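PDB 5U2P: sugar ABC transporter substrate-binding protein from Treponema pallidum subsp. pallidum, which probably binds a small solute, perhaps a sugar, in the periplasm for delivery to an ABC importer, although its true ligand is not established. Local coordinates for residues Q297-G302 / K371-I376; L193-T198 / L290-N295; D208-A213 / S390-F395; A225-L230 / T405-L410; I154-S159 / G286-P291. All blocks are in the same frame, centred on the assembly; numbering follows the deposited sequence. Where two conformers were deposited one is given.

Overall arrangement
All five contacts lie in one lobe of the protein, the one built on the six-stranded mixed sheet. From the N terminus, contact 5 opens at 154-159, contact 2 at 193-198, contact 3 at 208-213 and contact 4 at 225-230. Contacts 5 and 2 then close in turn on the overlapping segments 286-291 and 290-295. Contact 1 opens at 297-302 and closes at 371-376, wholly within the loops of contacts 3 and 4, which end at 390-395 and 405-410. Contacts 3 and 4 cross each other, and both cross contacts 2 and 5. Helix 191-214 thus becomes a hub between the sheet and the C-terminal segment with helix 406-417.

Contact 1. Residues Q297-G302 / K371-I376; sequences QDVLTG and KVIQAI
Leu300 to Gly302 and Val372 to Gln374 run side by side as two parallel strands of the lobe's mixed sheet. The polar part is a ladder of four backbone hydrogen bonds. Leu300 N donates to Lys371 O at 2.9 Å, and Leu300 O accepts from Ile373 N at 3.0 Å. Gly302 repeats the pattern, with a longer, more bent bond from its N to Ile373 O (3.2 Å, 139° at the hydrogen) and a shorter one to its O from Ala375 N (2.9 Å). CA-H...O contacts fill in between: Val372 CA lies 3.2 Å from Leu300 O, and Thr301 CA is equally near Ile373 O.

The apolar contacts divide between the faces. Leu300 CB meets Val372 CG2 on the face where Ile139 of strand 138-145 and Leu362 of helix 360-367 pack. On the other face, under helix 191-214, Thr301 sits beside Ile373. Just before the strand, Val299 crosses Ile373 at about a right angle, CG1 to CD1 at 4.0 Å, while its CG2, anti to the backbone N, presses against Lys371 O at 3.2 Å. Beta-branched residues suit such extended backbone.

Thr301 OG1 is hydrogen-bonded to Asp195 and Asn140, and Gln374 to Leu304 and Glu305. Backbone amides therefore hold the strands together, while these buried polar side chains spend their bonds on fastening the pair to its surroundings.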
# COMPACT_ATOMS: atom_id res chain seq x y z
N GLN A 297 11.22 -12.51 -2.71
CA GLN A 297 12.11 -11.53 -3.34
C GLN A 297 11.53 -10.96 -4.64
O GLN A 297 12.07 -10.00 -5.20
CB GLN A 297 13.49 -12.16 -3.62
CG GLN A 297 14.20 -12.72 -2.39
CD GLN A 297 14.69 -11.64 -1.43
OE1 GLN A 297 14.78 -10.46 -1.78
NE2 GLN A 297 15.01 -12.05 -0.20
N ASP A 298 10.43 -11.55 -5.11
CA ASP A 298 9.87 -11.18 -6.40
C ASP A 298 9.16 -9.83 -6.37
O ASP A 298 9.32 -9.03 -7.28
CB ASP A 298 8.90 -12.27 -6.89
CG ASP A 298 7.64 -12.40 -6.04
OD1 ASP A 298 7.59 -11.83 -4.92
OD2 ASP A 298 6.69 -13.09 -6.47
N VAL A 299 8.40 -9.56 -5.31
CA VAL A 299 7.55 -8.38 -5.25
C VAL A 299 7.40 -7.89 -3.81
O VAL A 299 7.48 -8.68 -2.88
CB VAL A 299 6.16 -8.65 -5.87
CG1 VAL A 299 5.25 -9.41 -4.89
CG2 VAL A 299 5.52 -7.39 -6.34
N LEU A 300 7.20 -6.59 -3.64
CA LEU A 300 6.83 -6.04 -2.34
C LEU A 300 5.31 -5.97 -2.28
O LEU A 300 4.66 -5.92 -3.32
CB LEU A 300 7.42 -4.64 -2.14
CG LEU A 300 8.95 -4.54 -2.10
CD1 LEU A 300 9.39 -3.11 -2.09
CD2 LEU A 300 9.49 -5.25 -0.87
N THR A 301 4.75 -5.95 -1.08
CA THR A 301 3.35 -5.58 -0.91
C THR A 301 3.22 -4.26 -0.15
O THR A 301 4.16 -3.79 0.50
CB THR A 301 2.52 -6.66 -0.16
OG1 THR A 301 2.77 -6.59 1.25
CG2 THR A 301 2.84 -8.06 -0.70
N GLY A 302 2.04 -3.65 -0.26
CA GLY A 302 1.74 -2.42 0.44
C GLY A 302 0.32 -1.97 0.19
O GLY A 302 -0.53 -2.76 -0.25
N LYS A 371 7.62 -3.37 -8.98
CA LYS A 371 7.48 -4.67 -8.34
C LYS A 371 6.79 -4.54 -6.98
O LYS A 371 7.38 -4.84 -5.95
CB LYS A 371 8.85 -5.34 -8.17
CG LYS A 371 9.51 -5.78 -9.48
CD LYS A 371 10.95 -6.24 -9.21
CE LYS A 371 11.56 -6.94 -10.41
NZ LYS A 371 11.58 -6.05 -11.59
N VAL A 372 5.54 -4.09 -7.01
CA VAL A 372 4.73 -3.88 -5.80
C VAL A 372 3.28 -4.22 -6.13
O VAL A 372 2.76 -3.77 -7.16
CB VAL A 372 4.80 -2.41 -5.29
CG1 VAL A 372 4.07 -2.28 -3.95
CG2 VAL A 372 6.24 -1.90 -5.21
N ILE A 373 2.62 -4.98 -5.26
CA ILE A 373 1.20 -5.27 -5.38
C ILE A 373 0.50 -4.97 -4.09
O ILE A 373 1.13 -4.89 -3.04
CB ILE A 373 0.96 -6.73 -5.80
CG1 ILE A 373 1.56 -7.72 -4.78
CG2 ILE A 373 1.55 -6.94 -7.17
CD1 ILE A 373 1.23 -9.21 -5.12
N GLN A 374 -0.80 -4.75 -4.16
CA GLN A 374 -1.54 -4.38 -2.96
C GLN A 374 -1.82 -5.57 -2.03
O GLN A 374 -2.45 -6.57 -2.43
CB GLN A 374 -2.86 -3.70 -3.32
CG GLN A 374 -3.65 -3.30 -2.08
CD GLN A 374 -4.54 -2.10 -2.27
OE1 GLN A 374 -4.08 -1.01 -2.61
NE2 GLN A 374 -5.84 -2.30 -2.03
N ALA A 375 -1.37 -5.43 -0.79
CA ALA A 375 -1.64 -6.41 0.25
C ALA A 375 -3.13 -6.50 0.55
O ALA A 375 -3.84 -5.49 0.57
CB ALA A 375 -0.87 -6.06 1.54
N ILE A 376 -3.60 -7.72 0.82
CA ILE A 376 -5.03 -7.93 0.99
C ILE A 376 -5.65 -7.18 2.18
O ILE A 376 -6.86 -6.92 2.16
CB ILE A 376 -5.36 -9.43 1.13
CG1 ILE A 376 -4.60 -10.05 2.31
CG2 ILE A 376 -5.06 -10.15 -0.18
CD1 ILE A 376 -5.05 -11.49 2.68

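Contact 2. Residues L193-T198 / L290-N295; sequences LADAIT and LPITEN
The carboxylate of Asp195 is the flat group at this contact, and its OD2 faces hydrocarbon: Ile292 CG2 lies 4.1 Å from that oxygen and Leu290 CD2 4.3 Å. Its other oxygen, OD1, is hydrogen-bonded to Thr301, so in this buried acid OD1 has a polar partner while OD2 lies near methyl groups. The setting is the lobe of a periplasmic binding protein built on the six-stranded mixed sheet, where the loop between strands 285-288 and 300-303 passes along helix 191-214. Pro291 centres an inverse gamma turn in that loop, and Leu290, Ile292 and Thr293 direct their side chains to the helix.

Ala196 receives Ile292 and Thr293. Its small CB lets the loop come close, and Ile292 CG2 packs on it at 3.3 Å, tighter than a usual van der Waals contact. With CG1 of Ile292 anti to the backbone N (chi1 -165°), the longer branch also lies along the alanine, and CD1 is 3.9 Å from Ala196 CB. Thr293 turns its methyl inward, CG2 lying 3.5 Å from Ala196 O, and keeps its hydroxyl for the loop: OG1 donates to Asn295 OD1 at 2.6 Å. The amide of Asn295 in turn reaches Lys199 O through ND2.

Within the helix, Thr198 OG1 donates to Ala194 O at 2.7 Å, and Thr198 N approaches the same oxygen from the opposite face of its plane.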
# COMPACT_ATOMS: atom_id res chain seq x y z
N LEU A 193 0.85 -11.64 7.96
CA LEU A 193 0.22 -12.72 7.22
C LEU A 193 -0.36 -12.20 5.90
O LEU A 193 -0.31 -12.89 4.87
CB LEU A 193 -0.87 -13.39 8.06
CG LEU A 193 -1.42 -14.70 7.50
CD1 LEU A 193 -0.30 -15.71 7.26
CD2 LEU A 193 -2.46 -15.27 8.46
N ALA A 194 -0.89 -10.97 5.91
CA ALA A 194 -1.40 -10.35 4.68
C ALA A 194 -0.33 -10.27 3.60
O ALA A 194 -0.57 -10.59 2.44
CB ALA A 194 -1.95 -8.97 4.98
N ASP A 195 0.86 -9.81 4.00
CA ASP A 195 1.98 -9.73 3.08
C ASP A 195 2.27 -11.09 2.45
O ASP A 195 2.34 -11.24 1.22
CB ASP A 195 3.21 -9.19 3.82
CG ASP A 195 4.44 -9.12 2.95
OD1 ASP A 195 4.57 -8.13 2.19
OD2 ASP A 195 5.28 -10.05 3.03
N ALA A 196 2.39 -12.11 3.30
CA ALA A 196 2.78 -13.42 2.82
C ALA A 196 1.72 -14.07 1.94
O ALA A 196 2.05 -14.65 0.91
CB ALA A 196 3.12 -14.31 4.00
N ILE A 197 0.45 -13.97 2.34
CA ILE A 197 -0.64 -14.52 1.54
C ILE A 197 -0.65 -13.84 0.18
O ILE A 197 -0.86 -14.48 -0.86
CB ILE A 197 -2.01 -14.34 2.24
CG1 ILE A 197 -2.11 -15.24 3.47
CG2 ILE A 197 -3.18 -14.63 1.27
CD1 ILE A 197 -3.31 -14.97 4.36
N THR A 198 -0.43 -12.53 0.19
CA THR A 198 -0.54 -11.75 -1.03
C THR A 198 0.56 -12.19 -2.00
O THR A 198 0.32 -12.35 -3.22
CB THR A 198 -0.46 -10.22 -0.73
OG1 THR A 198 -1.61 -9.84 0.05
CG2 THR A 198 -0.46 -9.40 -2.03
N LEU A 290 10.82 -9.28 3.51
CA LEU A 290 10.57 -10.28 4.54
C LEU A 290 10.52 -11.66 3.91
O LEU A 290 9.57 -11.98 3.18
CB LEU A 290 9.26 -10.00 5.28
CG LEU A 290 8.90 -11.00 6.38
CD1 LEU A 290 9.67 -10.75 7.68
CD2 LEU A 290 7.43 -10.95 6.62
N PRO A 291 11.54 -12.51 4.17
CA PRO A 291 11.55 -13.80 3.46
C PRO A 291 10.62 -14.83 4.09
O PRO A 291 11.08 -15.73 4.81
CB PRO A 291 13.01 -14.23 3.56
CG PRO A 291 13.47 -13.66 4.87
CD PRO A 291 12.73 -12.36 5.04
N ILE A 292 9.33 -14.71 3.80
CA ILE A 292 8.30 -15.50 4.47
C ILE A 292 7.58 -16.40 3.47
O ILE A 292 6.72 -17.19 3.85
CB ILE A 292 7.27 -14.58 5.17
CG1 ILE A 292 6.41 -15.37 6.16
CG2 ILE A 292 6.42 -13.83 4.14
CD1 ILE A 292 5.54 -14.50 7.04
N THR A 293 7.94 -16.26 2.20
CA THR A 293 7.47 -17.17 1.15
C THR A 293 8.62 -17.54 0.23
O THR A 293 9.63 -16.85 0.19
CB THR A 293 6.34 -16.54 0.30
OG1 THR A 293 6.87 -15.47 -0.51
CG2 THR A 293 5.23 -16.00 1.18
N GLU A 294 8.45 -18.62 -0.53
CA GLU A 294 9.50 -19.09 -1.42
C GLU A 294 9.87 -18.01 -2.45
O GLU A 294 11.01 -17.94 -2.91
CB GLU A 294 9.07 -20.38 -2.14
CG GLU A 294 8.23 -20.21 -3.42
CD GLU A 294 6.82 -19.69 -3.17
OE1 GLU A 294 6.33 -19.79 -2.03
OE2 GLU A 294 6.20 -19.18 -4.13
N ASN A 295 8.90 -17.16 -2.79
CA ASN A 295 9.07 -16.16 -3.84
C ASN A 295 9.16 -14.72 -3.32
O ASN A 295 9.06 -13.79 -4.09
CB ASN A 295 7.91 -16.26 -4.84
CG ASN A 295 6.57 -15.83 -4.24
OD1 ASN A 295 6.42 -15.73 -3.02
ND2 ASN A 295 5.60 -15.59 -5.10

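Contact 3. Residues D208-A213 / S390-F395; sequences DLVKRA and SVFPDF
Phe392 pushes the far end of its ring against the helix at Leu209, Val210 and Ala213. Val210 CG2 lies in the plane of the ring at its edge, 3.8 Å from CZ, and Leu209 CG is also near that plane, 4.0 Å from CE1. Ala213 CB approaches obliquely and touches CE1 at 3.7 Å. One face of the ring is flanked by Val391 CG2 from its own segment, offset toward the rim. The same methyl packs on Ala213 CB at 3.9 Å, so the single carbon of the alanine is shared between valine and phenylalanine; a small residue here lets both come up to the helix.

The next shell fixes the backbone behind the ring. Ser390 forms an ST turn: Phe392 N donates to its OG at 3.0 Å with an angle of 165°, and the same OG is hydrogen-bonded to Ala382 O. Val391 also shares backbone hydrogen bonding with Gln381. The ring is thus carried by a segment with polar ties, although its contacts with the helix segment are apolar.

Further out, Pro393 CB lies over the centre of the Phe395 ring, which meets Trp220 edge to face and touches Leu193, Met409 and Ala413. The segment leading from strand 372-374 to helix 406-417 therefore packs on the last turns of helix 191-214 before running on to helix 406-417.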
# COMPACT_ATOMS: atom_id res chain seq x y z
N ASP A 208 -8.62 -11.97 -6.42
CA ASP A 208 -9.67 -12.97 -6.37
C ASP A 208 -10.02 -13.37 -4.94
O ASP A 208 -11.18 -13.61 -4.62
CB ASP A 208 -9.29 -14.22 -7.15
CG ASP A 208 -9.30 -14.00 -8.65
OD1 ASP A 208 -9.69 -12.90 -9.08
OD2 ASP A 208 -8.92 -14.93 -9.39
N LEU A 209 -9.01 -13.46 -4.08
CA LEU A 209 -9.24 -13.83 -2.69
C LEU A 209 -10.13 -12.78 -2.02
O LEU A 209 -11.06 -13.13 -1.29
CB LEU A 209 -7.92 -13.97 -1.94
CG LEU A 209 -8.03 -14.47 -0.50
CD1 LEU A 209 -8.51 -15.93 -0.45
CD2 LEU A 209 -6.71 -14.32 0.25
N VAL A 210 -9.83 -11.50 -2.22
CA VAL A 210 -10.66 -10.44 -1.64
C VAL A 210 -12.08 -10.54 -2.19
O VAL A 210 -13.07 -10.41 -1.45
CB VAL A 210 -10.07 -9.04 -1.91
CG1 VAL A 210 -11.00 -7.96 -1.39
CG2 VAL A 210 -8.69 -8.92 -1.25
N LYS A 211 -12.18 -10.80 -3.48
CA LYS A 211 -13.47 -10.92 -4.15
C LYS A 211 -14.32 -12.02 -3.53
O LYS A 211 -15.48 -11.80 -3.17
CB LYS A 211 -13.26 -11.19 -5.65
CG LYS A 211 -14.53 -11.15 -6.50
CD LYS A 211 -15.11 -9.74 -6.54
CE LYS A 211 -16.16 -9.57 -7.64
NZ LYS A 211 -17.41 -10.32 -7.35
N ARG A 212 -13.75 -13.22 -3.40
CA ARG A 212 -14.55 -14.36 -2.94
C ARG A 212 -14.75 -14.27 -1.43
O ARG A 212 -15.75 -14.75 -0.91
CB ARG A 212 -13.92 -15.70 -3.35
CG ARG A 212 -12.56 -16.08 -2.79
CD ARG A 212 -12.19 -17.49 -3.29
NE ARG A 212 -10.82 -17.89 -2.99
CZ ARG A 212 -9.76 -17.59 -3.74
NH1 ARG A 212 -9.88 -16.85 -4.85
NH2 ARG A 212 -8.56 -18.02 -3.38
N ALA A 213 -13.84 -13.60 -0.72
CA ALA A 213 -14.06 -13.37 0.70
C ALA A 213 -15.23 -12.39 0.89
O ALA A 213 -16.04 -12.54 1.81
CB ALA A 213 -12.79 -12.83 1.37
N SER A 390 -14.38 -7.17 9.23
CA SER A 390 -13.52 -7.61 8.13
C SER A 390 -14.04 -8.85 7.41
O SER A 390 -14.67 -9.71 8.02
CB SER A 390 -12.11 -7.89 8.64
OG SER A 390 -11.28 -8.32 7.57
N VAL A 391 -13.75 -8.96 6.12
CA VAL A 391 -14.11 -10.16 5.35
C VAL A 391 -13.10 -11.27 5.57
O VAL A 391 -13.31 -12.40 5.11
CB VAL A 391 -14.21 -9.88 3.83
CG1 VAL A 391 -15.27 -8.82 3.54
CG2 VAL A 391 -12.86 -9.44 3.25
N PHE A 392 -12.01 -10.96 6.27
CA PHE A 392 -10.95 -11.92 6.52
C PHE A 392 -10.93 -12.36 7.96
O PHE A 392 -11.30 -11.60 8.87
CB PHE A 392 -9.59 -11.34 6.15
CG PHE A 392 -9.38 -11.18 4.66
CD1 PHE A 392 -9.50 -12.27 3.81
CD2 PHE A 392 -9.06 -9.94 4.12
CE1 PHE A 392 -9.32 -12.13 2.45
CE2 PHE A 392 -8.88 -9.80 2.76
CZ PHE A 392 -9.01 -10.90 1.92
N PRO A 393 -10.46 -13.59 8.19
CA PRO A 393 -10.39 -14.08 9.57
C PRO A 393 -9.25 -13.47 10.36
O PRO A 393 -8.22 -13.13 9.79
CB PRO A 393 -10.15 -15.59 9.40
CG PRO A 393 -10.43 -15.88 7.97
CD PRO A 393 -10.07 -14.64 7.24
N ASP A 394 -9.44 -13.36 11.67
CA ASP A 394 -8.34 -13.05 12.58
C ASP A 394 -7.60 -14.35 12.87
O ASP A 394 -7.82 -14.98 13.91
CB ASP A 394 -8.89 -12.41 13.85
CG ASP A 394 -7.81 -11.96 14.80
OD1 ASP A 394 -6.62 -11.94 14.41
OD2 ASP A 394 -8.17 -11.61 15.94
N PHE A 395 -6.78 -14.79 11.93
CA PHE A 395 -6.05 -16.04 12.06
C PHE A 395 -5.22 -16.14 13.34
O PHE A 395 -5.10 -17.21 13.93
CB PHE A 395 -5.14 -16.24 10.85
CG PHE A 395 -5.85 -16.70 9.62
CD1 PHE A 395 -6.44 -17.94 9.59
CD2 PHE A 395 -5.90 -15.90 8.49
CE1 PHE A 395 -7.10 -18.38 8.46
CE2 PHE A 395 -6.55 -16.33 7.36
CZ PHE A 395 -7.15 -17.56 7.34

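Contact 4. Residues A225-L230 / T405-L410; sequences ALYPVL and TAHTML
Tyr227 lays CE1 over one face of the His407 imidazole, toward its rim, 3.4 Å from His407 CE1. The two planes are inclined at 37° and the centroids are 4.7 Å apart, an oblique aromatic pair. Tyr227 reaches the histidine because its CG stands anti to the backbone N (chi1 175°), which swings the ring across to the other helix. On the way, CD1 passes Ala406 CB at 3.6 Å. Both rings belong to exposed residues, so this end of the contact lies at the protein surface.

Ala406 is the point of closest backbone approach. Its methyl fits between Tyr227 and Leu230, touching Leu230 CB at 3.6 Å and Tyr227 O at the same distance; the small methyl suits so close a spacing. The contact is helix-on-helix packing in the lobe of the six-stranded sheet, joining the first turn of helix 227-238 to the start of the C-terminal helix 406-417. Thr405 occupies the N-cap of the latter, its OG1 accepting from Thr408 N at 3.2 Å, as suits a hydroxyl residue at a helix start.

Leu230 divides its two methyls on the buried side. CD1 meets Leu410 CD2 at 3.8 Å, and CD2 meets Met409 CE at 3.9 Å. The methionine chain is extended to CG and SD and then bends (chi3 74°), bringing the terminal methyl toward the leucine. Beyond, Leu230 leans on Leu193 of helix 191-214, and Met409 on Phe395.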
# COMPACT_ATOMS: atom_id res chain seq x y z
N ALA A 225 -3.24 -23.26 -0.93
CA ALA A 225 -2.08 -22.47 -1.30
C ALA A 225 -1.55 -21.74 -0.07
O ALA A 225 -0.36 -21.44 0.02
CB ALA A 225 -2.42 -21.47 -2.42
N LEU A 226 -2.44 -21.47 0.89
CA LEU A 226 -2.11 -20.77 2.13
C LEU A 226 -1.49 -21.66 3.19
O LEU A 226 -1.02 -21.16 4.22
CB LEU A 226 -3.37 -20.12 2.71
CG LEU A 226 -3.72 -18.74 2.15
CD1 LEU A 226 -3.51 -18.67 0.68
CD2 LEU A 226 -5.15 -18.38 2.47
N TYR A 227 -1.53 -22.99 2.99
CA TYR A 227 -1.00 -23.94 3.97
C TYR A 227 0.44 -23.63 4.41
O TYR A 227 0.73 -23.56 5.62
CB TYR A 227 -1.09 -25.37 3.43
CG TYR A 227 -0.47 -26.41 4.34
CD1 TYR A 227 -1.18 -26.98 5.38
CD2 TYR A 227 0.84 -26.84 4.13
CE1 TYR A 227 -0.61 -27.93 6.22
CE2 TYR A 227 1.42 -27.81 4.95
CZ TYR A 227 0.69 -28.34 5.99
OH TYR A 227 1.26 -29.29 6.81
N PRO A 228 1.36 -23.45 3.45
CA PRO A 228 2.74 -23.17 3.86
C PRO A 228 2.95 -21.83 4.57
O PRO A 228 3.80 -21.77 5.46
CB PRO A 228 3.53 -23.22 2.54
CG PRO A 228 2.51 -23.06 1.47
CD PRO A 228 1.28 -23.69 1.99
N VAL A 229 2.20 -20.78 4.22
CA VAL A 229 2.43 -19.49 4.87
C VAL A 229 1.80 -19.46 6.26
O VAL A 229 2.31 -18.80 7.17
CB VAL A 229 1.88 -18.30 4.02
CG1 VAL A 229 2.43 -18.37 2.60
CG2 VAL A 229 0.37 -18.27 4.00
N LEU A 230 0.70 -20.18 6.44
CA LEU A 230 0.13 -20.34 7.77
C LEU A 230 1.12 -21.14 8.62
O LEU A 230 1.33 -20.84 9.80
CB LEU A 230 -1.24 -21.03 7.71
CG LEU A 230 -2.34 -20.13 7.15
CD1 LEU A 230 -3.56 -20.97 6.82
CD2 LEU A 230 -2.72 -19.01 8.09
N THR A 405 -2.69 -26.93 13.63
CA THR A 405 -2.05 -26.97 12.32
C THR A 405 -2.70 -25.96 11.39
O THR A 405 -3.77 -25.43 11.70
CB THR A 405 -2.16 -28.33 11.66
OG1 THR A 405 -3.55 -28.65 11.50
CG2 THR A 405 -1.45 -29.40 12.49
N ALA A 406 -2.09 -25.73 10.24
CA ALA A 406 -2.67 -24.84 9.25
C ALA A 406 -3.99 -25.41 8.74
O ALA A 406 -4.92 -24.67 8.45
CB ALA A 406 -1.71 -24.61 8.10
N HIS A 407 -4.09 -26.73 8.66
CA HIS A 407 -5.35 -27.35 8.28
C HIS A 407 -6.46 -26.96 9.24
O HIS A 407 -7.57 -26.64 8.82
CB HIS A 407 -5.24 -28.88 8.27
CG HIS A 407 -4.30 -29.44 7.25
ND1 HIS A 407 -3.24 -30.25 7.60
CD2 HIS A 407 -4.31 -29.41 5.90
CE1 HIS A 407 -2.61 -30.65 6.51
NE2 HIS A 407 -3.25 -30.16 5.46
N THR A 408 -6.16 -27.02 10.53
CA THR A 408 -7.15 -26.70 11.54
C THR A 408 -7.53 -25.23 11.49
O THR A 408 -8.70 -24.89 11.63
CB THR A 408 -6.65 -27.11 12.93
OG1 THR A 408 -6.57 -28.54 12.98
CG2 THR A 408 -7.61 -26.62 14.00
N MET A 409 -6.55 -24.35 11.27
CA MET A 409 -6.85 -22.93 11.12
C MET A 409 -7.80 -22.66 9.95
O MET A 409 -8.70 -21.83 10.06
CB MET A 409 -5.55 -22.11 10.94
CG MET A 409 -4.64 -22.18 12.16
SD MET A 409 -3.04 -21.40 11.86
CE MET A 409 -3.50 -19.66 11.89
N LEU A 410 -7.64 -23.38 8.84
CA LEU A 410 -8.54 -23.17 7.72
C LEU A 410 -9.94 -23.68 8.06
O LEU A 410 -10.93 -23.08 7.66
CB LEU A 410 -8.02 -23.83 6.45
CG LEU A 410 -6.73 -23.24 5.88
CD1 LEU A 410 -6.19 -24.16 4.78
CD2 LEU A 410 -6.94 -21.82 5.35

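Contact 5. Residues I154-S159 / G286-P291; sequences ISEPKS and GACVLP
Pro291 forms the tight end of this contact, its ring pressed against the backbone of Ser159. Pro291 CG lies 3.1 Å from Ser159 O, and Pro291 CB 3.5 Å from Ser159 CA. The rigid ring suits a place where the chain turns, for Pro291 is the centre of an inverse gamma turn. Ser159 points its own side chain the other way, to the helix it begins: as N-cap of helix 160-172 its OG is hydrogen-bonded to Glu162 N.

At the other end Glu156 lies alongside Cys288. Its CG is anti to the backbone N (chi1 -179°) and the chain runs straight on, bringing the CD carbon to 3.5 Å from Cys288 CB and its CG to 3.7 Å from SG. The weakly polar sulfur suits the aliphatic CG of Glu156, whose OE1 is hydrogen-bonded to Tyr144 OH. The contact fastens the loop ahead of helix 160-172 to strand 285-288, a neighbour of strand 138-145 in the mixed sheet.

Between the two ends the packing is looser, and a water joins the two segments by donating to Pro157 O at 2.6 Å and to Val289 O at 2.8 Å. Lys158, itself exposed, points its CB away from the strand.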
# COMPACT_ATOMS: atom_id res chain seq x y z
N ILE A 154 24.76 -10.41 13.44
CA ILE A 154 23.63 -10.85 12.64
C ILE A 154 23.68 -10.18 11.27
O ILE A 154 23.97 -8.99 11.15
CB ILE A 154 22.29 -10.51 13.32
CG1 ILE A 154 22.28 -11.06 14.75
CG2 ILE A 154 21.12 -11.06 12.51
CD1 ILE A 154 21.12 -10.57 15.57
N SER A 155 23.41 -10.97 10.23
CA SER A 155 23.43 -10.49 8.86
C SER A 155 22.00 -10.28 8.37
O SER A 155 21.07 -10.89 8.89
CB SER A 155 24.17 -11.48 7.96
OG SER A 155 25.48 -11.72 8.45
N GLU A 156 21.83 -9.42 7.37
CA GLU A 156 20.52 -9.19 6.78
C GLU A 156 19.94 -10.51 6.27
O GLU A 156 20.55 -11.16 5.42
CB GLU A 156 20.61 -8.17 5.65
CG GLU A 156 19.28 -7.86 5.00
CD GLU A 156 19.39 -6.85 3.89
OE1 GLU A 156 19.55 -5.64 4.20
OE2 GLU A 156 19.32 -7.25 2.72
N PRO A 157 18.77 -10.94 6.79
CA PRO A 157 18.25 -12.24 6.38
C PRO A 157 17.79 -12.23 4.94
O PRO A 157 16.97 -11.37 4.58
CB PRO A 157 17.08 -12.48 7.33
CG PRO A 157 16.65 -11.12 7.74
CD PRO A 157 17.90 -10.29 7.79
N LYS A 158 18.29 -13.15 4.12
CA LYS A 158 17.93 -13.17 2.71
C LYS A 158 17.08 -14.39 2.36
O LYS A 158 16.78 -14.63 1.20
CB LYS A 158 19.19 -13.11 1.85
CG LYS A 158 20.09 -11.94 2.23
CD LYS A 158 20.89 -11.41 1.05
CE LYS A 158 21.59 -10.11 1.42
NZ LYS A 158 22.31 -9.50 0.28
N SER A 159 16.68 -15.14 3.38
CA SER A 159 15.83 -16.32 3.21
C SER A 159 15.08 -16.57 4.51
O SER A 159 15.37 -15.96 5.53
CB SER A 159 16.67 -17.54 2.88
OG SER A 159 17.41 -17.91 4.03
N GLY A 286 17.98 -0.37 8.52
CA GLY A 286 17.98 -1.03 7.23
C GLY A 286 16.59 -1.53 6.91
O GLY A 286 15.74 -1.61 7.80
N ALA A 287 16.36 -1.85 5.64
CA ALA A 287 15.07 -2.37 5.18
C ALA A 287 15.25 -3.40 4.07
O ALA A 287 15.88 -3.12 3.04
CB ALA A 287 14.18 -1.25 4.69
N CYS A 288 14.64 -4.56 4.23
CA CYS A 288 14.75 -5.62 3.25
C CYS A 288 13.44 -6.37 3.12
O CYS A 288 12.50 -6.16 3.88
CB CYS A 288 15.87 -6.59 3.63
SG CYS A 288 15.57 -7.43 5.21
N VAL A 289 13.39 -7.25 2.12
CA VAL A 289 12.24 -8.12 1.92
C VAL A 289 12.07 -9.04 3.10
O VAL A 289 13.05 -9.54 3.66
CB VAL A 289 12.41 -8.94 0.64
CG1 VAL A 289 11.47 -10.14 0.61
CG2 VAL A 289 12.18 -8.04 -0.56
N LEU A 290 10.82 -9.28 3.51
CA LEU A 290 10.57 -10.28 4.54
C LEU A 290 10.52 -11.66 3.91
O LEU A 290 9.57 -11.98 3.18
CB LEU A 290 9.26 -10.00 5.28
CG LEU A 290 8.90 -11.00 6.38
CD1 LEU A 290 9.67 -10.75 7.68
CD2 LEU A 290 7.43 -10.95 6.62
N PRO A 291 11.54 -12.51 4.17
CA PRO A 291 11.55 -13.80 3.46
C PRO A 291 10.62 -14.83 4.09
O PRO A 291 11.08 -15.73 4.81
CB PRO A 291 13.01 -14.23 3.56
CG PRO A 291 13.47 -13.66 4.87
CD PRO A 291 12.73 -12.36 5.04
O HOH W 1 15.46 -10.44 2.64